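Local coordinates for ML032222a iGluR (Mnemiopsis leidyi, PDB 4YKI), which binds glycine in the ligand-binding domain of a ctenophore ionotropic glutamate receptor subunit, probably to gate the ion channel it belongs to, at residues L10-V15 and T85-I90; P58-F63 and E72-I77; S93-R98 and S143-T148; I186-V191 and F212-G217. All coordinates share one frame; numbering follows the deposited sequence. Where two conformers were deposited one is given.

Contact 1: residues L10-V15 and T85-I90; sequences LRLGSV and TDMIAI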
loop_
_atom_site.group_PDB
_atom_site.type_symbol
_atom_site.label_atom_id
_atom_site.label_comp_id
_atom_site.label_asym_id
_atom_site.label_seq_id
_atom_site.Cartn_x
_atom_site.Cartn_y
_atom_site.Cartn_z
ATOM N N LEU B 10 -12.625 22.364 -4.542
ATOM C CA LEU B 10 -12.688 21.308 -3.560
ATOM C C LEU B 10 -12.514 21.830 -2.136
ATOM O O LEU B 10 -11.651 22.643 -1.865
ATOM C CB LEU B 10 -11.630 20.238 -3.843
ATOM C CG LEU B 10 -11.697 19.482 -5.176
ATOM C CD1 LEU B 10 -10.654 18.361 -5.208
ATOM C CD2 LEU B 10 -13.112 18.943 -5.434
ATOM N N ARG B 11 -13.336 21.312 -1.235
ATOM C CA ARG B 11 -13.182 21.513 0.190
ATOM C C ARG B 11 -12.473 20.282 0.725
ATOM O O ARG B 11 -12.977 19.168 0.577
ATOM C CB ARG B 11 -14.546 21.713 0.859
ATOM C CG ARG B 11 -15.336 22.965 0.393
ATOM C CD ARG B 11 -16.226 22.775 -0.865
ATOM N NE ARG B 11 -16.888 21.490 -0.805
ATOM C CZ ARG B 11 -17.945 21.187 -0.065
ATOM N NH1 ARG B 11 -18.617 22.129 0.587
ATOM N NH2 ARG B 11 -18.332 19.916 -0.010
ATOM N N LEU B 12 -11.307 20.482 1.309
ATOM C CA LEU B 12 -10.444 19.374 1.726
ATOM C C LEU B 12 -10.363 19.297 3.235
ATOM O O LEU B 12 -9.970 20.264 3.890
ATOM C CB LEU B 12 -9.034 19.546 1.147
ATOM C CG LEU B 12 -8.979 19.641 -0.384
ATOM C CD1 LEU B 12 -7.532 19.874 -0.813
ATOM C CD2 LEU B 12 -9.558 18.396 -1.037
ATOM N N GLY B 13 -10.761 18.168 3.810
ATOM C CA GLY B 13 -10.637 17.978 5.243
ATOM C C GLY B 13 -9.193 17.746 5.628
ATOM O O GLY B 13 -8.505 16.933 4.992
ATOM N N SER B 14 -8.745 18.401 6.684
ATOM C CA SER B 14 -7.406 18.186 7.189
ATOM C C SER B 14 -7.286 18.741 8.601
ATOM O O SER B 14 -8.169 19.477 9.077
ATOM C CB SER B 14 -6.338 18.827 6.274
ATOM O OG SER B 14 -5.077 18.195 6.451
ATOM N N VAL B 15 -6.195 18.356 9.252
ATOM C CA VAL B 15 -5.773 18.900 10.536
ATOM C C VAL B 15 -4.249 18.879 10.561
ATOM O O VAL B 15 -3.626 18.180 9.775
ATOM C CB VAL B 15 -6.287 18.083 11.752
ATOM C CG1 VAL B 15 -7.777 18.128 11.863
ATOM C CG2 VAL B 15 -5.792 16.638 11.742
ATOM N N THR B 85 -16.922 18.560 3.277
ATOM C CA THR B 85 -15.710 18.376 2.499
ATOM C C THR B 85 -15.960 17.360 1.385
ATOM O O THR B 85 -16.934 16.593 1.421
ATOM C CB THR B 85 -14.553 17.915 3.379
ATOM O OG1 THR B 85 -14.989 16.749 4.077
ATOM C CG2 THR B 85 -14.149 18.999 4.359
ATOM N N ASP B 86 -15.066 17.372 0.398
ATOM C CA ASP B 86 -15.093 16.480 -0.760
ATOM C C ASP B 86 -14.042 15.378 -0.711
ATOM O O ASP B 86 -14.160 14.365 -1.404
ATOM C CB ASP B 86 -14.825 17.303 -2.004
ATOM C CG ASP B 86 -15.807 18.416 -2.161
ATOM O OD1 ASP B 86 -17.000 18.113 -2.087
ATOM O OD2 ASP B 86 -15.401 19.578 -2.318
ATOM N N MET B 87 -12.984 15.601 0.057
ATOM C CA MET B 87 -11.896 14.652 0.190
ATOM C C MET B 87 -11.184 14.971 1.486
ATOM O O MET B 87 -11.118 16.135 1.851
ATOM C CB MET B 87 -10.941 14.774 -1.017
ATOM C CG MET B 87 -9.767 13.790 -1.011
ATOM S SD MET B 87 -8.843 13.725 -2.575
ATOM C CE MET B 87 -7.879 15.236 -2.488
ATOM N N ILE B 88 -10.682 13.942 2.163
ATOM C CA ILE B 88 -9.887 14.107 3.375
ATOM C C ILE B 88 -8.429 13.973 2.952
ATOM O O ILE B 88 -8.000 12.883 2.515
ATOM C CB ILE B 88 -10.261 13.087 4.446
ATOM C CG1 ILE B 88 -11.747 13.230 4.841
ATOM C CG2 ILE B 88 -9.351 13.256 5.656
ATOM C CD1 ILE B 88 -12.246 12.101 5.744
ATOM N N ALA B 89 -7.688 15.089 3.021
ATOM C CA ALA B 89 -6.290 15.162 2.595
ATOM C C ALA B 89 -5.389 15.224 3.824
ATOM O O ALA B 89 -5.130 16.304 4.374
ATOM C CB ALA B 89 -6.084 16.350 1.695
ATOM N N ILE B 90 -4.938 14.050 4.282
ATOM C CA ILE B 90 -4.126 13.908 5.482
ATOM C C ILE B 90 -3.541 12.499 5.417
ATOM O O ILE B 90 -3.807 11.758 4.463
ATOM C CB ILE B 90 -5.018 14.149 6.746
ATOM C CG1 ILE B 90 -4.215 14.447 8.029
ATOM C CG2 ILE B 90 -5.993 12.979 6.938
ATOM C CD1 ILE B 90 -3.112 15.493 7.897
#
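Leu10 comes first, its CD2 methyl packing 3.9 Å from Asp86 OD2. Arg11 then takes hold of the Asp86 side chain with three N-H groups. Its backbone N gives a straight bond to Asp86 OD2 on the anti side of that oxygen, and NE reaches the same OD2 at 2.9 Å from the same face of the carboxylate. NH2 goes to Asp86 OD1 at 3.1 Å, so the salt bridge is side-on, its two planes tilted 39° apart. Bends at chi2 and chi3 curl the chain so that NE comes back beside Arg11's own backbone N and faces the carboxylate. Arg11 O in turn accepts from Asp86 N. An asparagine in place of Asp86 would probably leave the guanidinium without its counter-charge and freer to swing away. Leu12 runs alongside Met87, CD2 against CE at 3.9 Å. At Gly13 the parallel pairing is regular: its N donates to Met87 O, and its O accepts from Ala89 N at 2.8 Å. Ser14 OG, anti to the backbone N (chi1 -157°), donates to Ala89 O at 2.8 Å and continues the pairing with a side chain. Val15 O meets Ile90 CD1 at 3.3 Å. Strand 9-13 is the middle of a three-stranded parallel sheet, with strand 52-56 on its other edge; helix 37-49 packs on the face of Leu12 and Ala89, helix 75-81 on that of Ile88.

Contact 2: residues P58-F63 and E72-I77; sequences PDDRKF and EWNGMI. With GLY (glycine), chain E.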
loop_
_atom_site.group_PDB
_atom_site.type_symbol
_atom_site.label_atom_id
_atom_site.label_comp_id
_atom_site.label_asym_id
_atom_site.label_seq_id
_atom_site.Cartn_x
_atom_site.Cartn_y
_atom_site.Cartn_z
ATOM N N PRO B 58 -12.276 19.894 11.172
ATOM C CA PRO B 58 -13.456 19.628 11.997
ATOM C C PRO B 58 -13.369 20.389 13.307
ATOM O O PRO B 58 -12.291 20.481 13.895
ATOM C CB PRO B 58 -13.385 18.124 12.249
ATOM C CG PRO B 58 -11.928 17.837 12.223
ATOM C CD PRO B 58 -11.354 18.751 11.153
ATOM N N ASP B 59 -14.489 20.929 13.758
ATOM C CA ASP B 59 -14.508 21.645 15.015
ATOM C C ASP B 59 -14.022 20.781 16.191
ATOM O O ASP B 59 -13.402 21.280 17.132
ATOM C CB ASP B 59 -15.933 22.151 15.284
ATOM C CG ASP B 59 -16.423 23.125 14.224
ATOM O OD1 ASP B 59 -15.593 23.899 13.713
ATOM O OD2 ASP B 59 -17.646 23.148 13.929
ATOM N N ASP B 60 -14.289 19.482 16.141
ATOM C CA ASP B 60 -13.903 18.598 17.232
ATOM C C ASP B 60 -12.414 18.219 17.190
ATOM O O ASP B 60 -11.933 17.611 18.126
ATOM C CB ASP B 60 -14.820 17.355 17.312
ATOM C CG ASP B 60 -14.753 16.430 16.091
ATOM O OD1 ASP B 60 -13.789 16.506 15.290
ATOM O OD2 ASP B 60 -15.684 15.591 15.988
ATOM N N ARG B 61 -11.710 18.591 16.112
ATOM C CA ARG B 61 -10.284 18.319 15.887
ATOM C C ARG B 61 -9.913 16.822 15.988
ATOM O O ARG B 61 -8.789 16.462 16.298
ATOM C CB ARG B 61 -9.406 19.249 16.734
ATOM C CG ARG B 61 -9.546 20.782 16.405
ATOM C CD ARG B 61 -9.057 21.143 14.962
ATOM N NE ARG B 61 -8.842 22.583 14.759
ATOM C CZ ARG B 61 -9.791 23.458 14.436
ATOM N NH1 ARG B 61 -11.040 23.059 14.263
ATOM N NH2 ARG B 61 -9.488 24.739 14.259
ATOM N N LYS B 62 -10.878 15.969 15.675
ATOM C CA LYS B 62 -10.652 14.530 15.631
ATOM C C LYS B 62 -10.433 14.028 14.199
ATOM O O LYS B 62 -10.906 14.625 13.231
ATOM C CB LYS B 62 -11.846 13.771 16.228
ATOM C CG LYS B 62 -12.307 14.231 17.599
ATOM C CD LYS B 62 -11.186 14.246 18.617
ATOM C CE LYS B 62 -11.712 14.694 19.965
ATOM N NZ LYS B 62 -10.638 15.020 20.933
ATOM N N PHE B 63 -9.757 12.896 14.070
ATOM C CA PHE B 63 -9.648 12.220 12.789
ATOM C C PHE B 63 -10.988 11.568 12.421
ATOM O O PHE B 63 -11.528 11.813 11.345
ATOM C CB PHE B 63 -8.487 11.208 12.787
ATOM C CG PHE B 63 -7.170 11.798 12.363
ATOM C CD1 PHE B 63 -6.497 12.688 13.180
ATOM C CD2 PHE B 63 -6.616 11.478 11.140
ATOM C CE1 PHE B 63 -5.289 13.245 12.778
ATOM C CE2 PHE B 63 -5.419 12.035 10.735
ATOM C CZ PHE B 63 -4.757 12.923 11.554
ATOM N N GLU B 72 -23.109 7.172 15.169
ATOM C CA GLU B 72 -22.680 8.337 14.419
ATOM C C GLU B 72 -21.157 8.411 14.394
ATOM O O GLU B 72 -20.460 7.874 15.268
ATOM C CB GLU B 72 -23.239 9.617 15.038
ATOM C CG GLU B 72 -24.771 9.664 15.150
ATOM C CD GLU B 72 -25.481 9.909 13.823
ATOM O OE1 GLU B 72 -24.802 10.126 12.795
ATOM O OE2 GLU B 72 -26.734 9.898 13.810
ATOM N N TRP B 73 -20.680 9.097 13.360
ATOM C CA TRP B 73 -19.279 9.419 13.182
ATOM C C TRP B 73 -18.955 10.794 13.742
ATOM O O TRP B 73 -19.844 11.629 13.966
ATOM C CB TRP B 73 -18.940 9.399 11.684
ATOM C CG TRP B 73 -18.902 8.010 11.132
ATOM C CD1 TRP B 73 -19.921 7.311 10.568
ATOM C CD2 TRP B 73 -17.765 7.145 11.110
ATOM N NE1 TRP B 73 -19.497 6.066 10.214
ATOM C CE2 TRP B 73 -18.173 5.934 10.529
ATOM C CE3 TRP B 73 -16.441 7.281 11.533
ATOM C CZ2 TRP B 73 -17.305 4.863 10.358
ATOM C CZ3 TRP B 73 -15.576 6.227 11.364
ATOM C CH2 TRP B 73 -16.009 5.025 10.773
ATOM N N ASN B 74 -17.657 11.046 13.879
ATOM C CA ASN B 74 -17.151 12.363 14.254
ATOM C C ASN B 74 -15.920 12.699 13.416
ATOM O O ASN B 74 -15.597 11.992 12.451
ATOM C CB ASN B 74 -16.905 12.451 15.774
ATOM C CG ASN B 74 -15.862 11.498 16.272
ATOM O OD1 ASN B 74 -15.111 10.894 15.505
ATOM N ND2 ASN B 74 -15.796 11.366 17.584
ATOM N N GLY B 75 -15.268 13.806 13.737
ATOM C CA GLY B 75 -14.008 14.158 13.094
ATOM C C GLY B 75 -14.120 14.480 11.621
ATOM O O GLY B 75 -15.162 14.860 11.091
ATOM N N MET B 76 -13.003 14.305 10.928
ATOM C CA MET B 76 -12.961 14.552 9.486
ATOM C C MET B 76 -13.891 13.606 8.742
ATOM O O MET B 76 -14.443 13.984 7.723
ATOM C CB MET B 76 -11.522 14.447 8.961
ATOM C CG MET B 76 -10.637 15.623 9.393
ATOM S SD MET B 76 -8.920 15.511 8.809
ATOM C CE MET B 76 -8.334 14.302 9.975
ATOM N N ILE B 77 -14.036 12.374 9.232
ATOM C CA ILE B 77 -14.939 11.424 8.593
ATOM C C ILE B 77 -16.360 12.000 8.565
ATOM O O ILE B 77 -17.030 11.994 7.533
ATOM C CB ILE B 77 -14.945 10.057 9.308
ATOM C CG1 ILE B 77 -13.546 9.418 9.372
ATOM C CG2 ILE B 77 -15.928 9.117 8.612
ATOM C CD1 ILE B 77 -12.934 9.034 8.056
HETATM N N GLY E . -3.535 8.892 11.134
HETATM C CA GLY E . -4.584 8.892 12.179
HETATM C C GLY E . -5.935 8.428 11.690
HETATM O O GLY E . -6.843 8.303 12.539
HETATM O OXT GLY E . -6.107 8.209 10.471
#
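Asp60 and Gly75 are linked directly: Gly75 N donates to the syn lone pair of Asp60 OD2 at 2.9 Å. The other oxygen, OD1, accepts from Lys62 N at 3.0 Å, closing an Asx turn, so one carboxylate serves the backbone on both sides. An alanine in place of Asp60 would probably leave both N-H groups without their acceptor and the turn less firmly held against Gly75. Main-chain bonds follow. Met76 N donates to Lys62 O at 3.1 Å, while weak bonds run to Phe63 O from Met76 N and Ile77 N. This loop leads into helix 75-81 of the periplasmic-binding-protein-like ligand domain, and Phe63 carries it into the glycine pocket. Its ring is sandwiched: Met76 CE sits over one face, 3.6 Å from the centroid, and the ligand's CA lies over the opposite face, offset toward the rim. A bend at chi3 (-77°) turns the methyl onto the ring, with SD farther off above the same face in a Met-aromatic contact. Pro58 adds apolar packing, CD against Met76 CG at 3.7 Å. At the polar end of Asn74, ND2 bonds to Ser143 OG, which joins the segment to the other lobe.

Contact 3: residues S93-R98 and S143-T148; sequences STNSAR and SRHPET. With GLY (glycine), chain E.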
loop_
_atom_site.group_PDB
_atom_site.type_symbol
_atom_site.label_atom_id
_atom_site.label_comp_id
_atom_site.label_asym_id
_atom_site.label_seq_id
_atom_site.Cartn_x
_atom_site.Cartn_y
_atom_site.Cartn_z
ATOM N N SER B 93 -5.563 6.838 7.937
ATOM C CA SER B 93 -5.326 5.401 8.024
ATOM C C SER B 93 -6.515 4.612 7.517
ATOM O O SER B 93 -7.675 4.967 7.749
ATOM C CB SER B 93 -5.054 5.020 9.459
ATOM O OG SER B 93 -3.965 5.793 9.927
ATOM N N THR B 94 -6.215 3.508 6.838
ATOM C CA THR B 94 -7.236 2.596 6.335
ATOM C C THR B 94 -7.688 1.632 7.416
ATOM O O THR B 94 -6.860 0.912 8.000
ATOM C CB THR B 94 -6.743 1.826 5.101
ATOM O OG1 THR B 94 -5.530 1.129 5.411
ATOM C CG2 THR B 94 -6.510 2.782 3.951
ATOM N N ASN B 95 -8.997 1.638 7.701
ATOM C CA ASN B 95 -9.609 0.633 8.575
ATOM C C ASN B 95 -11.002 0.270 8.094
ATOM O O ASN B 95 -11.642 1.012 7.360
ATOM C CB ASN B 95 -9.545 0.993 10.082
ATOM C CG ASN B 95 -10.386 2.188 10.477
ATOM O OD1 ASN B 95 -11.584 2.221 10.241
ATOM N ND2 ASN B 95 -9.765 3.136 11.176
ATOM N N SER B 96 -11.442 -0.912 8.490
ATOM C CA SER B 96 -12.701 -1.455 8.018
ATOM C C SER B 96 -13.906 -0.627 8.485
ATOM O O SER B 96 -14.886 -0.488 7.763
ATOM C CB SER B 96 -12.841 -2.916 8.439
ATOM O OG SER B 96 -11.913 -3.740 7.740
ATOM N N ALA B 97 -13.848 -0.085 9.697
ATOM C CA ALA B 97 -14.948 0.732 10.194
ATOM C C ALA B 97 -15.166 1.925 9.241
ATOM O O ALA B 97 -16.274 2.180 8.797
ATOM C CB ALA B 97 -14.685 1.210 11.633
ATOM N N ARG B 98 -14.089 2.641 8.911
ATOM C CA ARG B 98 -14.167 3.773 8.000
ATOM C C ARG B 98 -14.649 3.330 6.608
ATOM O O ARG B 98 -15.458 4.002 5.998
ATOM C CB ARG B 98 -12.804 4.487 7.917
ATOM C CG ARG B 98 -12.512 5.333 9.137
ATOM C CD ARG B 98 -11.074 5.797 9.173
ATOM N NE ARG B 98 -10.839 6.651 10.322
ATOM C CZ ARG B 98 -9.655 7.127 10.655
ATOM N NH1 ARG B 98 -8.576 6.851 9.943
ATOM N NH2 ARG B 98 -9.553 7.930 11.702
ATOM N N SER B 143 -10.988 8.656 19.213
ATOM C CA SER B 143 -11.532 8.885 17.865
ATOM C C SER B 143 -10.443 9.025 16.806
ATOM O O SER B 143 -10.480 9.906 15.941
ATOM C CB SER B 143 -12.464 10.093 17.866
ATOM O OG SER B 143 -13.594 9.845 18.694
ATOM N N ARG B 144 -9.487 8.109 16.853
ATOM C CA ARG B 144 -8.372 8.056 15.918
ATOM C C ARG B 144 -8.154 6.568 15.608
ATOM O O ARG B 144 -8.600 5.696 16.364
ATOM C CB ARG B 144 -7.147 8.706 16.579
ATOM C CG ARG B 144 -5.892 8.866 15.743
ATOM C CD ARG B 144 -4.742 9.334 16.619
ATOM N NE ARG B 144 -3.421 9.246 15.985
ATOM C CZ ARG B 144 -2.907 10.125 15.132
ATOM N NH1 ARG B 144 -3.596 11.184 14.745
ATOM N NH2 ARG B 144 -1.685 9.924 14.645
ATOM N N HIS B 145 -7.438 6.284 14.529
ATOM C CA HIS B 145 -7.293 4.926 14.007
ATOM C C HIS B 145 -6.746 3.887 14.995
ATOM O O HIS B 145 -7.298 2.809 15.063
ATOM C CB HIS B 145 -6.485 5.017 12.722
ATOM C CG HIS B 145 -5.981 3.724 12.207
ATOM N ND1 HIS B 145 -6.766 2.848 11.492
ATOM C CD2 HIS B 145 -4.741 3.188 12.271
ATOM C CE1 HIS B 145 -6.013 1.825 11.128
ATOM N NE2 HIS B 145 -4.782 2.006 11.585
ATOM N N PRO B 146 -5.658 4.168 15.732
ATOM C CA PRO B 146 -5.175 3.114 16.632
ATOM C C PRO B 146 -6.249 2.640 17.616
ATOM O O PRO B 146 -6.417 1.441 17.807
ATOM C CB PRO B 146 -3.966 3.769 17.322
ATOM C CG PRO B 146 -3.466 4.774 16.303
ATOM C CD PRO B 146 -4.739 5.324 15.704
ATOM N N GLU B 147 -6.979 3.567 18.228
ATOM C CA GLU B 147 -8.090 3.215 19.112
ATOM C C GLU B 147 -9.081 2.291 18.400
ATOM O O GLU B 147 -9.509 1.288 18.956
ATOM C CB GLU B 147 -8.794 4.481 19.580
ATOM C CG GLU B 147 -9.933 4.208 20.554
ATOM C CD GLU B 147 -10.787 5.422 20.828
ATOM O OE1 GLU B 147 -11.350 5.968 19.855
ATOM O OE2 GLU B 147 -10.907 5.819 22.008
ATOM N N THR B 148 -9.446 2.642 17.175
ATOM C CA THR B 148 -10.393 1.825 16.428
ATOM C C THR B 148 -9.853 0.416 16.195
ATOM O O THR B 148 -10.569 -0.576 16.394
ATOM C CB THR B 148 -10.740 2.502 15.099
ATOM O OG1 THR B 148 -11.561 3.646 15.361
ATOM C CG2 THR B 148 -11.523 1.569 14.204
HETATM N N GLY E . -3.535 8.892 11.134
HETATM C CA GLY E . -4.584 8.892 12.179
HETATM C C GLY E . -5.935 8.428 11.690
HETATM O O GLY E . -6.843 8.303 12.539
HETATM O OXT GLY E . -6.107 8.209 10.471
HETATM O O HOH W 1 -11.059 5.268 13.176
#
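His145 and Asn95 share the one direct side-chain hydrogen bond across this contact. Asn95 ND2 donates to His145 ND1 at 3.0 Å, the N-H pointing almost straight at the acceptor (174°), and amide and imidazole lie nearly coplanar, 2° apart. The bond helps set the ring's rotation, with ND1 as the acceptor. The same amide's OD1 caps helix 96-99 by accepting from Arg98 N, so one side chain ties a helix start to the ring. A water extends the link: it accepts from Asn95 ND2 and is hydrogen-bonded to Thr148 OG1 at 2.8 Å.

Packing is slight. Thr148 CG2 lies 3.8 Å from Asn95 ND2, and Ala97 CB meets the same Thr148 CG2 at 4.1 Å.

The charged and backbone groups meet through the ligand carboxylate. Arg98, its chain extended from CG to NE, approaches in plane: NH1 donates to OXT and NH2 to O of the glycine, each at 2.9 Å. Ser93 N adds a second bond to OXT, 2.9 Å and nearly straight, and His145 N a second to O. NH1 also donates to Ser93 O, which helps hold the guanidinium in place. Arg144 lays a face of its guanidinium over the ligand CA, while its NE pairs with Asp187 and NH1 with Glu17.

A bidentate arginine from one lobe and a helix N terminus from the other, closing on the ligand's alpha-carboxylate, are characteristic of the clamshell binding site of ionotropic glutamate receptors.

Contact 4: residues I186-V191 and F212-G217; sequences IDEGPV and FEYAFG. With MG (magnesium ion), chain D; GLY (glycine), chain E.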
loop_
_atom_site.group_PDB
_atom_site.type_symbol
_atom_site.label_atom_id
_atom_site.label_comp_id
_atom_site.label_asym_id
_atom_site.label_seq_id
_atom_site.Cartn_x
_atom_site.Cartn_y
_atom_site.Cartn_z
ATOM N N ILE B 186 0.470 4.406 22.425
ATOM C CA ILE B 186 0.276 3.481 21.318
ATOM C C ILE B 186 -0.320 4.267 20.160
ATOM O O ILE B 186 -1.432 4.788 20.285
ATOM C CB ILE B 186 -0.696 2.336 21.716
ATOM C CG1 ILE B 186 -0.198 1.603 22.971
ATOM C CG2 ILE B 186 -0.897 1.353 20.547
ATOM C CD1 ILE B 186 -1.206 0.624 23.582
ATOM N N ASP B 187 0.411 4.358 19.060
ATOM C CA ASP B 187 -0.030 5.158 17.916
ATOM C C ASP B 187 0.527 4.564 16.618
ATOM O O ASP B 187 0.528 3.342 16.469
ATOM C CB ASP B 187 0.298 6.653 18.096
ATOM C CG ASP B 187 -0.575 7.532 17.211
ATOM O OD1 ASP B 187 -1.772 7.720 17.564
ATOM O OD2 ASP B 187 -0.084 7.976 16.152
ATOM N N GLU B 188 0.972 5.416 15.687
ATOM C CA GLU B 188 1.295 4.997 14.324
ATOM C C GLU B 188 2.775 5.220 14.040
ATOM O O GLU B 188 3.322 6.273 14.332
ATOM C CB GLU B 188 0.416 5.756 13.314
ATOM C CG GLU B 188 -1.069 5.575 13.568
ATOM C CD GLU B 188 -1.958 6.328 12.596
ATOM O OE1 GLU B 188 -1.480 7.282 11.935
ATOM O OE2 GLU B 188 -3.171 5.984 12.545
ATOM N N GLY B 189 3.397 4.226 13.420
ATOM C CA GLY B 189 4.824 4.236 13.179
ATOM C C GLY B 189 5.396 5.521 12.592
ATOM O O GLY B 189 6.322 6.100 13.149
ATOM N N PRO B 190 4.890 5.981 11.450
ATOM C CA PRO B 190 5.543 7.132 10.808
ATOM C C PRO B 190 5.400 8.423 11.613
ATOM O O PRO B 190 6.301 9.262 11.652
ATOM C CB PRO B 190 4.820 7.224 9.457
ATOM C CG PRO B 190 4.332 5.807 9.210
ATOM C CD PRO B 190 3.935 5.311 10.555
ATOM N N VAL B 191 4.259 8.583 12.282
ATOM C CA VAL B 191 3.994 9.754 13.096
ATOM C C VAL B 191 4.938 9.784 14.291
ATOM O O VAL B 191 5.513 10.823 14.632
ATOM C CB VAL B 191 2.513 9.763 13.555
ATOM C CG1 VAL B 191 2.228 10.868 14.555
ATOM C CG2 VAL B 191 1.592 9.902 12.339
ATOM N N PHE B 212 -1.527 -1.512 7.692
ATOM C CA PHE B 212 -2.505 -0.634 7.063
ATOM C C PHE B 212 -1.778 0.398 6.190
ATOM O O PHE B 212 -0.561 0.347 6.046
ATOM C CB PHE B 212 -3.439 -0.001 8.116
ATOM C CG PHE B 212 -2.730 0.832 9.142
ATOM C CD1 PHE B 212 -2.229 0.259 10.279
ATOM C CD2 PHE B 212 -2.569 2.198 8.960
ATOM C CE1 PHE B 212 -1.567 1.008 11.217
ATOM C CE2 PHE B 212 -1.894 2.956 9.890
ATOM C CZ PHE B 212 -1.393 2.350 11.027
ATOM N N GLU B 213 -2.552 1.284 5.584
ATOM C CA GLU B 213 -2.052 2.305 4.674
ATOM C C GLU B 213 -2.481 3.671 5.151
ATOM O O GLU B 213 -3.502 3.822 5.831
ATOM C CB GLU B 213 -2.713 2.146 3.311
ATOM C CG GLU B 213 -2.350 0.914 2.568
ATOM C CD GLU B 213 -0.986 0.982 1.919
ATOM O OE1 GLU B 213 -0.319 2.050 1.953
ATOM O OE2 GLU B 213 -0.588 -0.045 1.312
ATOM N N TYR B 214 -1.734 4.684 4.725
ATOM C CA TYR B 214 -2.237 6.033 4.625
ATOM C C TYR B 214 -2.749 6.285 3.205
ATOM O O TYR B 214 -2.113 5.913 2.215
ATOM C CB TYR B 214 -1.145 7.066 4.950
ATOM C CG TYR B 214 -0.675 7.070 6.378
ATOM C CD1 TYR B 214 -1.554 6.831 7.426
ATOM C CD2 TYR B 214 0.644 7.337 6.680
ATOM C CE1 TYR B 214 -1.107 6.865 8.759
ATOM C CE2 TYR B 214 1.083 7.397 7.981
ATOM C CZ TYR B 214 0.221 7.152 9.017
ATOM O OH TYR B 214 0.723 7.206 10.290
ATOM N N ALA B 215 -3.922 6.898 3.122
ATOM C CA ALA B 215 -4.541 7.243 1.874
ATOM C C ALA B 215 -5.342 8.518 2.109
ATOM O O ALA B 215 -5.351 9.059 3.222
ATOM C CB ALA B 215 -5.438 6.111 1.401
ATOM N N PHE B 216 -5.976 9.034 1.063
ATOM C CA PHE B 216 -6.942 10.114 1.228
ATOM C C PHE B 216 -8.341 9.479 1.344
ATOM O O PHE B 216 -8.596 8.368 0.848
ATOM C CB PHE B 216 -6.874 11.095 0.046
ATOM C CG PHE B 216 -5.624 11.956 -0.012
ATOM C CD1 PHE B 216 -4.704 12.019 1.013
ATOM C CD2 PHE B 216 -5.408 12.733 -1.128
ATOM C CE1 PHE B 216 -3.580 12.835 0.914
ATOM C CE2 PHE B 216 -4.284 13.551 -1.223
ATOM C CZ PHE B 216 -3.393 13.592 -0.182
ATOM N N GLY B 217 -9.256 10.195 1.993
ATOM C CA GLY B 217 -10.637 9.740 2.115
ATOM C C GLY B 217 -11.545 10.396 1.094
ATOM O O GLY B 217 -11.399 11.582 0.811
HETATM MG MG MG D . 1.279 -0.486 0.558
HETATM N N GLY E . -3.535 8.892 11.134
HETATM C CA GLY E . -4.584 8.892 12.179
HETATM C C GLY E . -5.935 8.428 11.690
HETATM O O GLY E . -6.843 8.303 12.539
HETATM O OXT GLY E . -6.107 8.209 10.471
HETATM O O HOH W 2 1.721 1.571 0.403
HETATM O O HOH W 3 0.638 -2.493 0.604
#
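Tyr214 and Glu188 form the tight part of this contact. Tyr214 OH donates to Glu188 OE1 at 2.8 Å, reaching it from above the carboxylate plane, 39° out of it. The ligand's amino N gives its own proton to that same OE1 at 2.7 Å, so one oxygen carries two donors. Glu188 OE2 accepts from Ser93 OG, and the carboxylate is held at both oxygens. With CG beside the backbone N (chi1 -57°) and the chain extended beyond it, the acid group reaches the ligand's ammonium end, whose charge it probably balances. Around the phenol, Val191 CG2 comes within 3.5 Å of Tyr214 OH and Pro190 CG within 3.8 Å of Tyr214 CE2.

Packing is looser at Phe212, where CZ merely meets Glu188 CG at 4.1 Å. Beyond it Glu213 turns away from 186-191 to the magnesium ion and its bound waters: its OE2 binds the metal at 2.1 Å, and OE1 accepts from a metal-bound water at 2.6 Å. Asp110 and the matching residues of the second subunit share that metal, placing it at the dimer interface.

Behind these side chains, strand 183-188 runs into helix 189-195 on one side of the pocket, strand 202-218 passes on the other, and strand 109-118 pairs with both strands, while helix 145-152 touches Glu188 and Phe212.

In the fold
From the N terminus, strand 9-13 comes first, and contact 1 closes a long loop when residues 85-90 return beside it. Contact 2 lies wholly within that loop, closing a short one from the loop after strand 52-56 to helix 75-81; Met76 packs against Ser14 and Ile88 of contact 1. The chain then leaves contact 1 directly for contact 3, whose loop ends at helix 145-152 in the other lobe. Contact 4 follows in series, closing a loop from strand 183-188 through helix 189-195 to strand 202-218. That strand reaches back to contact 1, where Gly217 O probably bonds Ile88 N. Contacts 2, 3 and 4 meet at the ligand; contacts 3 and 4 also touch the second subunit.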